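Local coordinates for protein methylmalonyl-CoA epimerase, mitochondrial (Homo sapiens, PDB 3RMU) that interconverts the (R) and (S) forms of methylmalonyl-CoA in mitochondrial propionyl-CoA metabolism and binds a cobalt ion, at residues S32-L37 with S43-N48; L56-G61 with G68-N73; D86-A91 with P115-H120; A90-L95 with E105-G110. One frame throughout, in Å; residues are numbered along the deposited sequence.

How the contacts relate
Following the chain from the N terminus, contact 1 closes first, joining strands 30-37 and 42-48 into a hairpin at one border of the mixed sheet. Contact 2 follows in series: strand 53-59, the next neighbour of 42-48, meets the short helix 67-72, and contacts 1 and 2 touch through backbone pairs such as Ser43 with His58. Contacts 3 and 4 lie beyond, both starting from helix 88-97 and sharing Ala90 and Ala91. The turn back to 105-110 in contact 4 falls within the longer loop that contact 3 closes at 115-120. This pair ties the helix to the other end of the sheet, across the chain's centre from contact 1.

Contact 1. Residues S32-L37 with S43-N48; sequences SEAVPL and SVVFVN
Ser32 OG is held from two sides: it accepts the backbone N-H of Phe46 at 2.9 Å, nearly straight at 168°, and donates to Glu33 O at 2.8 Å. This is an irregular part of an antiparallel beta hairpin at the border of the VOC sheet, where strand 30-37 is interrupted and the hydroxyl takes the N-H that a regular pair would probably give to a carbonyl. Ser32 N returns a bond to Phe46 O, 2.9 Å long. Farther along, Val35 and Val44 form a regular hydrogen-bonded pair, with Val35 N to Val44 O at 2.9 Å and Val44 N to Val35 O at 3.0 Å. The short strand segments cross at 138°, well off a straight antiparallel run. Ala34 CB meets Val45 CG2 on the face that Leu16 and Ala20 of helix 16-26 cover. Val44 and Phe46 turn to the other face, and the Val44 side chain lies about 8 Å from the cobalt ion. With chi1 at 55°, Val44 CG1 sits between its own N and carbonyl carbon and meets Leu37 CD1 at 3.6 Å. The other methyl, Val44 CG2, rides 3.8 Å above the Phe46 ring, over its centre.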
loop_
_atom_site.group_PDB
_atom_site.type_symbol
_atom_site.label_atom_id
_atom_site.label_comp_id
_atom_site.label_asym_id
_atom_site.label_seq_id
_atom_site.Cartn_x
_atom_site.Cartn_y
_atom_site.Cartn_z
ATOM N N SER A 32 7.430 16.003 2.093
ATOM C CA SER A 32 8.835 16.397 2.168
ATOM C C SER A 32 9.322 16.923 0.831
ATOM O O SER A 32 8.729 16.672 -0.205
ATOM C CB SER A 32 9.723 15.226 2.587
ATOM O OG SER A 32 9.940 14.292 1.513
ATOM N N GLU A 33 10.429 17.638 0.867
ATOM C CA GLU A 33 11.240 17.823 -0.318
ATOM C C GLU A 33 11.748 16.461 -0.841
ATOM O O GLU A 33 11.918 15.512 -0.064
ATOM C CB GLU A 33 12.436 18.710 0.025
ATOM C CG GLU A 33 12.090 20.141 0.420
ATOM C CD GLU A 33 13.343 21.005 0.610
ATOM O OE1 GLU A 33 14.020 20.861 1.657
ATOM O OE2 GLU A 33 13.649 21.823 -0.290
ATOM N N ALA A 34 11.951 16.362 -2.155
ATOM C CA ALA A 34 12.624 15.209 -2.754
ATOM C C ALA A 34 14.033 15.046 -2.203
ATOM O O ALA A 34 14.803 16.013 -2.145
ATOM C CB ALA A 34 12.673 15.333 -4.245
ATOM N N VAL A 35 14.358 13.818 -1.804
ATOM C CA VAL A 35 15.673 13.447 -1.261
ATOM C C VAL A 35 16.329 12.412 -2.185
ATOM O O VAL A 35 15.795 11.321 -2.311
ATOM C CB VAL A 35 15.494 12.768 0.133
ATOM C CG1 VAL A 35 16.837 12.387 0.707
ATOM C CG2 VAL A 35 14.767 13.712 1.091
ATOM N N PRO A 36 17.484 12.730 -2.815
ATOM C CA PRO A 36 18.120 11.638 -3.540
ATOM C C PRO A 36 18.797 10.635 -2.604
ATOM O O PRO A 36 19.537 11.033 -1.703
ATOM C CB PRO A 36 19.185 12.332 -4.373
ATOM C CG PRO A 36 19.547 13.539 -3.561
ATOM C CD PRO A 36 18.289 13.958 -2.852
ATOM N N LEU A 37 18.625 9.359 -2.912
ATOM C CA LEU A 37 19.288 8.258 -2.190
ATOM C C LEU A 37 20.109 7.444 -3.188
ATOM O O LEU A 37 19.662 6.371 -3.619
ATOM C CB LEU A 37 18.241 7.379 -1.518
ATOM C CG LEU A 37 17.353 8.076 -0.497
ATOM C CD1 LEU A 37 16.226 7.144 0.012
ATOM C CD2 LEU A 37 18.190 8.606 0.641
ATOM N N SER A 43 15.162 8.296 -5.854
ATOM C CA SER A 43 14.817 9.551 -5.142
ATOM C C SER A 43 13.491 9.341 -4.410
ATOM O O SER A 43 12.612 8.657 -4.896
ATOM C CB SER A 43 14.699 10.730 -6.127
ATOM O OG SER A 43 15.980 11.094 -6.679
ATOM N N VAL A 44 13.333 9.928 -3.220
ATOM C CA VAL A 44 12.109 9.693 -2.431
ATOM C C VAL A 44 11.451 11.003 -1.998
ATOM O O VAL A 44 12.157 11.965 -1.620
ATOM C CB VAL A 44 12.400 8.831 -1.164
ATOM C CG1 VAL A 44 13.507 9.463 -0.316
ATOM C CG2 VAL A 44 11.079 8.580 -0.320
ATOM N N VAL A 45 10.122 11.046 -2.026
ATOM C CA VAL A 45 9.398 12.066 -1.250
ATOM C C VAL A 45 8.557 11.294 -0.223
ATOM O O VAL A 45 7.912 10.285 -0.525
ATOM C CB VAL A 45 8.509 12.997 -2.144
ATOM C CG1 VAL A 45 7.353 13.665 -1.366
ATOM C CG2 VAL A 45 9.323 14.063 -2.921
ATOM N N PHE A 46 8.589 11.786 1.009
ATOM C CA PHE A 46 7.828 11.233 2.117
ATOM C C PHE A 46 6.526 11.996 2.275
ATOM O O PHE A 46 6.543 13.220 2.380
ATOM C CB PHE A 46 8.651 11.370 3.418
ATOM C CG PHE A 46 9.936 10.644 3.380
ATOM C CD1 PHE A 46 9.974 9.265 3.623
ATOM C CD2 PHE A 46 11.123 11.300 3.037
ATOM C CE1 PHE A 46 11.194 8.551 3.553
ATOM C CE2 PHE A 46 12.324 10.600 2.959
ATOM C CZ PHE A 46 12.358 9.209 3.210
ATOM N N VAL A 47 5.400 11.279 2.244
ATOM C CA VAL A 47 4.098 11.875 2.545
ATOM C C VAL A 47 3.735 11.433 3.954
ATOM O O VAL A 47 3.609 10.247 4.198
ATOM C CB VAL A 47 3.039 11.443 1.574
ATOM C CG1 VAL A 47 1.683 12.052 1.968
ATOM C CG2 VAL A 47 3.462 11.837 0.153
ATOM N N ASN A 48 3.659 12.378 4.879
ATOM C CA ASN A 48 3.461 12.033 6.284
ATOM C C ASN A 48 1.973 12.081 6.602
ATOM O O ASN A 48 1.410 13.148 6.715
ATOM C CB ASN A 48 4.244 12.960 7.186
ATOM C CG ASN A 48 4.025 12.668 8.699
ATOM O OD1 ASN A 48 3.456 11.645 9.075
ATOM N ND2 ASN A 48 4.495 13.573 9.549
#

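Contact 2. Residues L56-G61 with G68-N73; sequences LLHPLG and GFLQKN
Strand 53-59 of the VOC sheet ends at Pro59, and there the short helix 67-72 packs against it; between these two segments Leu70 carries the packing. Leu70 sends CD1 obliquely across the proline ring, 3.3 Å from Pro59 CD and 3.6 Å from Pro59 CG. The first distance is shorter than a usual carbon-carbon contact, so the methyl presses firmly on this corner of the ring. The same methyl lies 4.3 Å from His58 ND1. His58 starts away from the helix, but with CG anti to its backbone N (chi1 -172°) its ring end comes nearer. ND1 is hydrogen-bonded to Val13 O, and Pro59 CD sits toward the rim of one ring face, 3.2 Å above the plane. No hydrogen bond joins the two segments, and the CA atoms of His58 and Leu70 stay 8.8 Å apart. Ser64 and Ile66, in the connecting loop, also pack on Pro59. At the far end of the helix, Asn73 is the first residue to leave helical geometry and folds back: its ND2 bonds Phe69 O at 2.9 Å while sitting 3.4 Å above the centre of the Phe69 ring.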
loop_
_atom_site.group_PDB
_atom_site.type_symbol
_atom_site.label_atom_id
_atom_site.label_comp_id
_atom_site.label_asym_id
_atom_site.label_seq_id
_atom_site.Cartn_x
_atom_site.Cartn_y
_atom_site.Cartn_z
ATOM N N LEU A 56 7.101 8.084 -1.935
ATOM C CA LEU A 56 6.996 8.193 -3.386
ATOM C C LEU A 56 8.407 8.070 -3.984
ATOM O O LEU A 56 9.323 8.808 -3.618
ATOM C CB LEU A 56 6.360 9.546 -3.778
ATOM C CG LEU A 56 5.048 9.978 -3.121
ATOM C CD1 LEU A 56 4.665 11.418 -3.544
ATOM C CD2 LEU A 56 3.950 9.002 -3.470
ATOM N N LEU A 57 8.581 7.171 -4.954
ATOM C CA LEU A 57 9.914 6.760 -5.376
ATOM C C LEU A 57 10.027 6.967 -6.864
ATOM O O LEU A 57 9.081 6.666 -7.580
ATOM C CB LEU A 57 10.123 5.268 -5.107
ATOM C CG LEU A 57 10.077 4.837 -3.632
ATOM C CD1 LEU A 57 10.270 3.302 -3.530
ATOM C CD2 LEU A 57 11.129 5.585 -2.845
ATOM N N HIS A 58 11.184 7.464 -7.287
ATOM C CA HIS A 58 11.525 7.569 -8.713
ATOM C C HIS A 58 12.980 7.155 -8.924
ATOM O O HIS A 58 13.828 7.452 -8.081
ATOM C CB HIS A 58 11.287 8.994 -9.216
ATOM C CG HIS A 58 11.440 9.129 -10.694
ATOM N ND1 HIS A 58 10.458 8.737 -11.580
ATOM C CD2 HIS A 58 12.475 9.566 -11.444
ATOM C CE1 HIS A 58 10.879 8.948 -12.815
ATOM N NE2 HIS A 58 12.095 9.461 -12.759
ATOM N N PRO A 59 13.283 6.447 -10.032
ATOM C CA PRO A 59 14.646 6.013 -10.307
ATOM C C PRO A 59 15.675 7.122 -10.248
ATOM O O PRO A 59 15.421 8.260 -10.694
ATOM C CB PRO A 59 14.574 5.476 -11.750
ATOM C CG PRO A 59 13.155 5.047 -11.899
ATOM C CD PRO A 59 12.364 6.033 -11.108
ATOM N N LEU A 60 16.838 6.754 -9.735
ATOM C CA LEU A 60 18.009 7.620 -9.727
ATOM C C LEU A 60 19.136 6.773 -10.306
ATOM O O LEU A 60 19.642 5.846 -9.651
ATOM C CB LEU A 60 18.286 8.113 -8.310
ATOM C CG LEU A 60 19.390 9.136 -8.087
ATOM C CD1 LEU A 60 19.070 10.440 -8.762
ATOM C CD2 LEU A 60 19.555 9.334 -6.579
ATOM N N GLY A 61 19.500 7.093 -11.552
ATOM C CA GLY A 61 20.446 6.323 -12.364
ATOM C C GLY A 61 19.839 5.119 -13.074
ATOM O O GLY A 61 18.662 4.800 -12.899
ATOM N N GLY A 68 12.500 -1.220 -13.651
ATOM C CA GLY A 68 11.755 -2.281 -14.354
ATOM C C GLY A 68 10.266 -2.247 -14.042
ATOM O O GLY A 68 9.432 -2.480 -14.910
ATOM N N PHE A 69 9.933 -1.931 -12.793
ATOM C CA PHE A 69 8.536 -1.753 -12.408
ATOM C C PHE A 69 7.868 -0.622 -13.221
ATOM O O PHE A 69 6.712 -0.736 -13.612
ATOM C CB PHE A 69 8.456 -1.482 -10.915
ATOM C CG PHE A 69 7.064 -1.428 -10.379
ATOM C CD1 PHE A 69 6.401 -2.587 -10.001
ATOM C CD2 PHE A 69 6.413 -0.226 -10.252
ATOM C CE1 PHE A 69 5.116 -2.535 -9.487
ATOM C CE2 PHE A 69 5.119 -0.167 -9.731
ATOM C CZ PHE A 69 4.480 -1.328 -9.351
ATOM N N LEU A 70 8.618 0.438 -13.510
ATOM C CA LEU A 70 8.050 1.635 -14.128
ATOM C C LEU A 70 7.899 1.485 -15.621
ATOM O O LEU A 70 7.138 2.217 -16.236
ATOM C CB LEU A 70 8.889 2.869 -13.807
ATOM C CG LEU A 70 8.505 3.517 -12.473
ATOM C CD1 LEU A 70 9.577 4.505 -12.003
ATOM C CD2 LEU A 70 7.142 4.205 -12.582
ATOM N N GLN A 71 8.616 0.524 -16.193
ATOM C CA GLN A 71 8.377 0.091 -17.558
ATOM C C GLN A 71 7.071 -0.718 -17.685
ATOM O O GLN A 71 6.339 -0.554 -18.666
ATOM C CB GLN A 71 9.573 -0.714 -18.077
ATOM C CG GLN A 71 10.843 0.125 -18.239
ATOM C CD GLN A 71 12.077 -0.701 -18.592
ATOM O OE1 GLN A 71 11.976 -1.786 -19.172
ATOM N NE2 GLN A 71 13.254 -0.180 -18.248
ATOM N N LYS A 72 6.787 -1.591 -16.717
ATOM C CA LYS A 72 5.520 -2.358 -16.709
ATOM C C LYS A 72 4.302 -1.498 -16.359
ATOM O O LYS A 72 3.223 -1.704 -16.906
ATOM C CB LYS A 72 5.576 -3.563 -15.741
ATOM C CG LYS A 72 5.553 -4.930 -16.440
ATOM C CD LYS A 72 4.961 -6.022 -15.549
ATOM C CE LYS A 72 5.126 -7.404 -16.185
ATOM N NZ LYS A 72 4.813 -8.521 -15.242
ATOM N N ASN A 73 4.486 -0.557 -15.435
ATOM C CA ASN A 73 3.409 0.290 -14.918
ATOM C C ASN A 73 3.760 1.748 -15.196
ATOM O O ASN A 73 4.407 2.409 -14.381
ATOM C CB ASN A 73 3.226 0.043 -13.412
ATOM C CG ASN A 73 3.101 -1.436 -13.082
ATOM O OD1 ASN A 73 1.994 -1.986 -13.026
ATOM N ND2 ASN A 73 4.246 -2.101 -12.911
#

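Contact 3. Residues D86-A91 with P115-H120; sequences DNINAA and PVIFLH. With EDO (1,2-ethanediol), chain L.
The first turn of helix 88-97 approaches the start of strand 115-119 with Ile88 CA 6.9 Å from Pro115 CA, a spacing bridged by side chains, with no hydrogen bond between the segments. Ile88 does the bridging. A chi1 of -163° puts its CG1 anti to the backbone N and sets CG2 apart on the proline side, and chi2 of 79° turns CD1 toward Ile117. CG2 lies against the CB-CG edge of the proline, with Pro115 CG and Pro115 CB both at 3.7 Å. CD1 lies 4.0 Å from Ile117 CG2 and 4.1 Å from Val116 CA, so one side chain spans the strand from its first residue to its third.

In the VOC fold this is a helix laid over one face of the curved sheet: Ile117 points up to the helix, whereas Val116 points away, its side chain about 4 Å from that of the cobalt ligand Glu130. The helix start is tied down as well. Asn87 is the N-cap, its OD1 accepting from Ala90 N at 3.0 Å and 168°, with the donor above the carbonyl plane. Ile88 N is hydrogen-bonded to Gln133 OE1, a link to the C-terminal strand 129-133. Leu119, toward the end of strand 115-119, packs on Leu27 of the second subunit. Asn89 sits on the outer side of the helix, and a 1,2-ethanediol, probably from the crystallisation liquor, spans its amide: the diol O2 donates to Asn89 OD1 at 3.0 Å, and Asn89 ND2 makes a weak bond of 3.4 Å to O1.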
loop_
_atom_site.group_PDB
_atom_site.type_symbol
_atom_site.label_atom_id
_atom_site.label_comp_id
_atom_site.label_asym_id
_atom_site.label_seq_id
_atom_site.Cartn_x
_atom_site.Cartn_y
_atom_site.Cartn_z
ATOM N N ASP A 86 10.956 -6.477 15.484
ATOM C CA ASP A 86 11.860 -6.070 16.574
ATOM C C ASP A 86 13.296 -6.574 16.400
ATOM O O ASP A 86 14.214 -5.966 16.918
ATOM C CB ASP A 86 11.307 -6.381 17.981
ATOM C CG ASP A 86 11.072 -7.842 18.204
ATOM O OD1 ASP A 86 11.248 -8.619 17.239
ATOM O OD2 ASP A 86 10.694 -8.229 19.334
ATOM N N ASN A 87 13.493 -7.670 15.678
ATOM C CA ASN A 87 14.830 -8.212 15.481
ATOM C C ASN A 87 14.922 -8.831 14.112
ATOM O O ASN A 87 14.454 -9.937 13.904
ATOM C CB ASN A 87 15.170 -9.234 16.561
ATOM C CG ASN A 87 16.625 -9.691 16.519
ATOM O OD1 ASN A 87 17.226 -9.848 15.448
ATOM N ND2 ASN A 87 17.179 -9.950 17.685
ATOM N N ILE A 88 15.579 -8.119 13.205
ATOM C CA ILE A 88 15.713 -8.543 11.822
ATOM C C ILE A 88 16.451 -9.909 11.665
ATOM O O ILE A 88 16.093 -10.737 10.820
ATOM C CB ILE A 88 16.380 -7.425 11.009
ATOM C CG1 ILE A 88 16.172 -7.632 9.506
ATOM C CG2 ILE A 88 17.835 -7.261 11.352
ATOM C CD1 ILE A 88 14.845 -7.208 9.088
ATOM N N ASN A 89 17.475 -10.130 12.471
ATOM C CA ASN A 89 18.235 -11.370 12.405
ATOM C C ASN A 89 17.392 -12.532 12.862
ATOM O O ASN A 89 17.404 -13.584 12.232
ATOM C CB ASN A 89 19.519 -11.276 13.225
ATOM C CG ASN A 89 20.422 -10.182 12.734
ATOM O OD1 ASN A 89 20.666 -10.064 11.533
ATOM N ND2 ASN A 89 20.891 -9.348 13.645
ATOM N N ALA A 90 16.653 -12.330 13.944
ATOM C CA ALA A 90 15.753 -13.346 14.462
ATOM C C ALA A 90 14.668 -13.698 13.420
ATOM O O ALA A 90 14.323 -14.864 13.231
ATOM C CB ALA A 90 15.109 -12.864 15.769
ATOM N N ALA A 91 14.163 -12.676 12.738
ATOM C CA ALA A 91 13.131 -12.843 11.744
ATOM C C ALA A 91 13.673 -13.603 10.543
ATOM O O ALA A 91 13.005 -14.486 10.030
ATOM C CB ALA A 91 12.589 -11.505 11.327
ATOM N N PRO A 115 18.800 -2.297 9.077
ATOM C CA PRO A 115 18.823 -3.528 8.273
ATOM C C PRO A 115 17.414 -3.871 7.756
ATOM O O PRO A 115 16.448 -3.626 8.479
ATOM C CB PRO A 115 19.337 -4.603 9.244
ATOM C CG PRO A 115 19.391 -3.989 10.601
ATOM C CD PRO A 115 19.144 -2.518 10.494
ATOM N N VAL A 116 17.308 -4.376 6.517
ATOM C CA VAL A 116 16.027 -4.810 5.945
ATOM C C VAL A 116 16.176 -6.095 5.176
ATOM O O VAL A 116 17.259 -6.440 4.744
ATOM C CB VAL A 116 15.436 -3.777 4.899
ATOM C CG1 VAL A 116 15.203 -2.401 5.552
ATOM C CG2 VAL A 116 16.387 -3.662 3.718
ATOM N N ILE A 117 15.057 -6.782 5.003
ATOM C CA ILE A 117 14.944 -7.939 4.112
ATOM C C ILE A 117 13.631 -7.834 3.324
ATOM O O ILE A 117 12.654 -7.211 3.791
ATOM C CB ILE A 117 15.005 -9.265 4.910
ATOM C CG1 ILE A 117 15.035 -10.489 3.975
ATOM C CG2 ILE A 117 13.840 -9.396 5.906
ATOM C CD1 ILE A 117 15.979 -11.615 4.426
ATOM N N PHE A 118 13.594 -8.413 2.133
ATOM C CA PHE A 118 12.380 -8.403 1.337
ATOM C C PHE A 118 11.838 -9.834 1.176
ATOM O O PHE A 118 12.607 -10.792 1.019
ATOM C CB PHE A 118 12.646 -7.758 -0.034
ATOM C CG PHE A 118 12.800 -6.247 0.016
ATOM C CD1 PHE A 118 11.715 -5.413 -0.251
ATOM C CD2 PHE A 118 14.026 -5.664 0.329
ATOM C CE1 PHE A 118 11.852 -4.005 -0.239
ATOM C CE2 PHE A 118 14.172 -4.256 0.370
ATOM C CZ PHE A 118 13.076 -3.434 0.085
ATOM N N LEU A 119 10.519 -9.973 1.256
ATOM C CA LEU A 119 9.803 -11.210 0.895
ATOM C C LEU A 119 8.975 -10.942 -0.351
ATOM O O LEU A 119 8.157 -10.019 -0.395
ATOM C CB LEU A 119 8.830 -11.648 1.997
ATOM C CG LEU A 119 9.348 -11.938 3.413
ATOM C CD1 LEU A 119 10.329 -10.926 3.865
ATOM C CD2 LEU A 119 8.187 -11.943 4.377
ATOM N N HIS A 120 9.150 -11.770 -1.358
ATOM C CA HIS A 120 8.405 -11.587 -2.597
ATOM C C HIS A 120 7.000 -12.207 -2.495
ATOM O O HIS A 120 6.663 -12.850 -1.485
ATOM C CB HIS A 120 9.258 -12.083 -3.763
ATOM C CG HIS A 120 10.537 -11.313 -3.902
ATOM N ND1 HIS A 120 11.517 -11.324 -2.930
ATOM C CD2 HIS A 120 10.976 -10.469 -4.867
ATOM C CE1 HIS A 120 12.511 -10.536 -3.298
ATOM N NE2 HIS A 120 12.208 -10.005 -4.471
HETATM C C1 EDO L . 23.373 -6.545 11.703
HETATM O O1 EDO L . 23.568 -7.442 12.813
HETATM C C2 EDO L . 22.107 -6.893 10.920
HETATM O O2 EDO L . 22.312 -8.050 10.076
#

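Contact 4. Residues A90-L95 with E105-G110; sequences AAVMDL and EEVKIG. With EDO (1,2-ethanediol), chain F.
Val92 looks from helix 88-97 toward Val107, and its CB points its two methyls at different parts of the 105-110 segment. From CB, the CG1 branch runs anti to the backbone N (chi1 173°) and comes no closer than 4.4 Å to Glu105 O, a loose approach to a backbone carbonyl. The other branch, CG2, makes the real contact: it meets Val107 CG2 at 3.7 Å, the two valines crossing at an angle. That same Val92 methyl also touches Ile117 CD1, while Val107 CG1 packs on Pro115 CB. The pair therefore extends the apolar layer between the helix and the border of the VOC sheet, where Lys108 of strand 108-109 pairs by backbone with Val116.

Two residues on, and on another side of the helix, Asp94 OD2 accepts a hydrogen bond of 2.6 Å from O1 of a 1,2-ethanediol, probably from the crystallisation liquor, and also forms a salt bridge with Lys98. The diol is further hydrogen-bonded to Ser1 O and to Leu27 O of the second subunit, and Ile26 of that subunit packs on Asp94 and Leu95, so this side faces the dimer partner. Between the two segments themselves the contact is van der Waals packing of methyls, which is not directional; the course of the loop is probably set more by neighbours such as the Lys108-Val116 backbone bond.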
loop_
_atom_site.group_PDB
_atom_site.type_symbol
_atom_site.label_atom_id
_atom_site.label_comp_id
_atom_site.label_asym_id
_atom_site.label_seq_id
_atom_site.Cartn_x
_atom_site.Cartn_y
_atom_site.Cartn_z
ATOM N N ALA A 90 16.653 -12.330 13.944
ATOM C CA ALA A 90 15.753 -13.346 14.462
ATOM C C ALA A 90 14.668 -13.698 13.420
ATOM O O ALA A 90 14.323 -14.864 13.231
ATOM C CB ALA A 90 15.109 -12.864 15.769
ATOM N N ALA A 91 14.163 -12.676 12.738
ATOM C CA ALA A 91 13.131 -12.843 11.744
ATOM C C ALA A 91 13.673 -13.603 10.543
ATOM O O ALA A 91 13.005 -14.486 10.030
ATOM C CB ALA A 91 12.589 -11.505 11.327
ATOM N N VAL A 92 14.875 -13.258 10.100
ATOM C CA VAL A 92 15.508 -13.963 8.988
ATOM C C VAL A 92 15.705 -15.439 9.326
ATOM O O VAL A 92 15.360 -16.298 8.524
ATOM C CB VAL A 92 16.835 -13.299 8.566
ATOM C CG1 VAL A 92 17.570 -14.140 7.526
ATOM C CG2 VAL A 92 16.561 -11.920 8.018
ATOM N N MET A 93 16.231 -15.743 10.511
ATOM C CA MET A 93 16.418 -17.152 10.892
ATOM C C MET A 93 15.082 -17.913 10.986
ATOM O O MET A 93 14.991 -19.055 10.509
ATOM C CB MET A 93 17.121 -17.280 12.231
ATOM C CG MET A 93 17.673 -18.700 12.540
ATOM S SD MET A 93 19.123 -19.236 11.562
ATOM C CE MET A 93 19.875 -17.657 11.076
ATOM N N ASP A 94 14.098 -17.307 11.657
ATOM C CA ASP A 94 12.744 -17.880 11.776
ATOM C C ASP A 94 12.173 -18.158 10.392
ATOM O O ASP A 94 11.647 -19.243 10.143
ATOM C CB ASP A 94 11.823 -16.912 12.520
ATOM C CG ASP A 94 10.374 -17.395 12.585
ATOM O OD1 ASP A 94 10.137 -18.516 13.075
ATOM O OD2 ASP A 94 9.495 -16.626 12.134
ATOM N N LEU A 95 12.273 -17.181 9.488
ATOM C CA LEU A 95 11.742 -17.378 8.135
ATOM C C LEU A 95 12.505 -18.440 7.330
ATOM O O LEU A 95 11.891 -19.192 6.555
ATOM C CB LEU A 95 11.713 -16.067 7.367
ATOM C CG LEU A 95 10.734 -15.013 7.875
ATOM C CD1 LEU A 95 11.024 -13.736 7.140
ATOM C CD2 LEU A 95 9.256 -15.452 7.713
ATOM N N GLU A 105 17.115 -13.949 1.192
ATOM C CA GLU A 105 18.506 -14.164 1.666
ATOM C C GLU A 105 19.158 -12.980 2.408
ATOM O O GLU A 105 19.194 -12.942 3.644
ATOM C CB GLU A 105 19.440 -14.567 0.500
ATOM C CG GLU A 105 19.444 -16.048 0.124
ATOM C CD GLU A 105 18.280 -16.449 -0.759
ATOM O OE1 GLU A 105 18.035 -17.666 -0.875
ATOM O OE2 GLU A 105 17.613 -15.559 -1.333
ATOM N N GLU A 106 19.679 -12.032 1.625
ATOM C CA GLU A 106 20.665 -11.068 2.096
ATOM C C GLU A 106 20.015 -9.950 2.893
ATOM O O GLU A 106 19.135 -9.277 2.378
ATOM C CB GLU A 106 21.413 -10.463 0.900
ATOM C CG GLU A 106 22.355 -9.320 1.261
ATOM C CD GLU A 106 23.119 -8.784 0.070
ATOM O OE1 GLU A 106 24.310 -8.443 0.242
ATOM O OE2 GLU A 106 22.531 -8.698 -1.028
ATOM N N VAL A 107 20.470 -9.753 4.132
ATOM C CA VAL A 107 20.114 -8.565 4.922
ATOM C C VAL A 107 20.970 -7.401 4.406
ATOM O O VAL A 107 22.193 -7.506 4.345
ATOM C CB VAL A 107 20.347 -8.787 6.452
ATOM C CG1 VAL A 107 20.217 -7.484 7.224
ATOM C CG2 VAL A 107 19.362 -9.794 6.989
ATOM N N LYS A 108 20.313 -6.315 4.007
ATOM C CA LYS A 108 20.979 -5.128 3.480
ATOM C C LYS A 108 20.632 -3.969 4.392
ATOM O O LYS A 108 19.659 -4.042 5.135
ATOM C CB LYS A 108 20.486 -4.818 2.064
ATOM C CG LYS A 108 20.842 -5.880 1.019
ATOM C CD LYS A 108 20.933 -5.300 -0.404
ATOM C CE LYS A 108 22.381 -5.215 -0.931
ATOM N NZ LYS A 108 23.315 -4.413 -0.079
ATOM N N ILE A 109 21.421 -2.903 4.342
ATOM C CA ILE A 109 21.024 -1.680 5.017
ATOM C C ILE A 109 20.132 -0.917 4.031
ATOM O O ILE A 109 20.557 -0.653 2.906
ATOM C CB ILE A 109 22.213 -0.819 5.426
ATOM C CG1 ILE A 109 23.173 -1.615 6.314
ATOM C CG2 ILE A 109 21.732 0.404 6.186
ATOM C CD1 ILE A 109 22.554 -2.101 7.603
ATOM N N GLY A 110 18.894 -0.625 4.441
ATOM C CA GLY A 110 17.948 0.171 3.621
ATOM C C GLY A 110 18.110 1.681 3.774
ATOM O O GLY A 110 19.017 2.155 4.471
HETATM C C1 EDO F . 8.580 -13.427 11.053
HETATM O O1 EDO F . 9.596 -13.993 11.882
HETATM C C2 EDO F . 8.404 -11.958 11.417
HETATM O O2 EDO F . 7.480 -11.864 12.500
#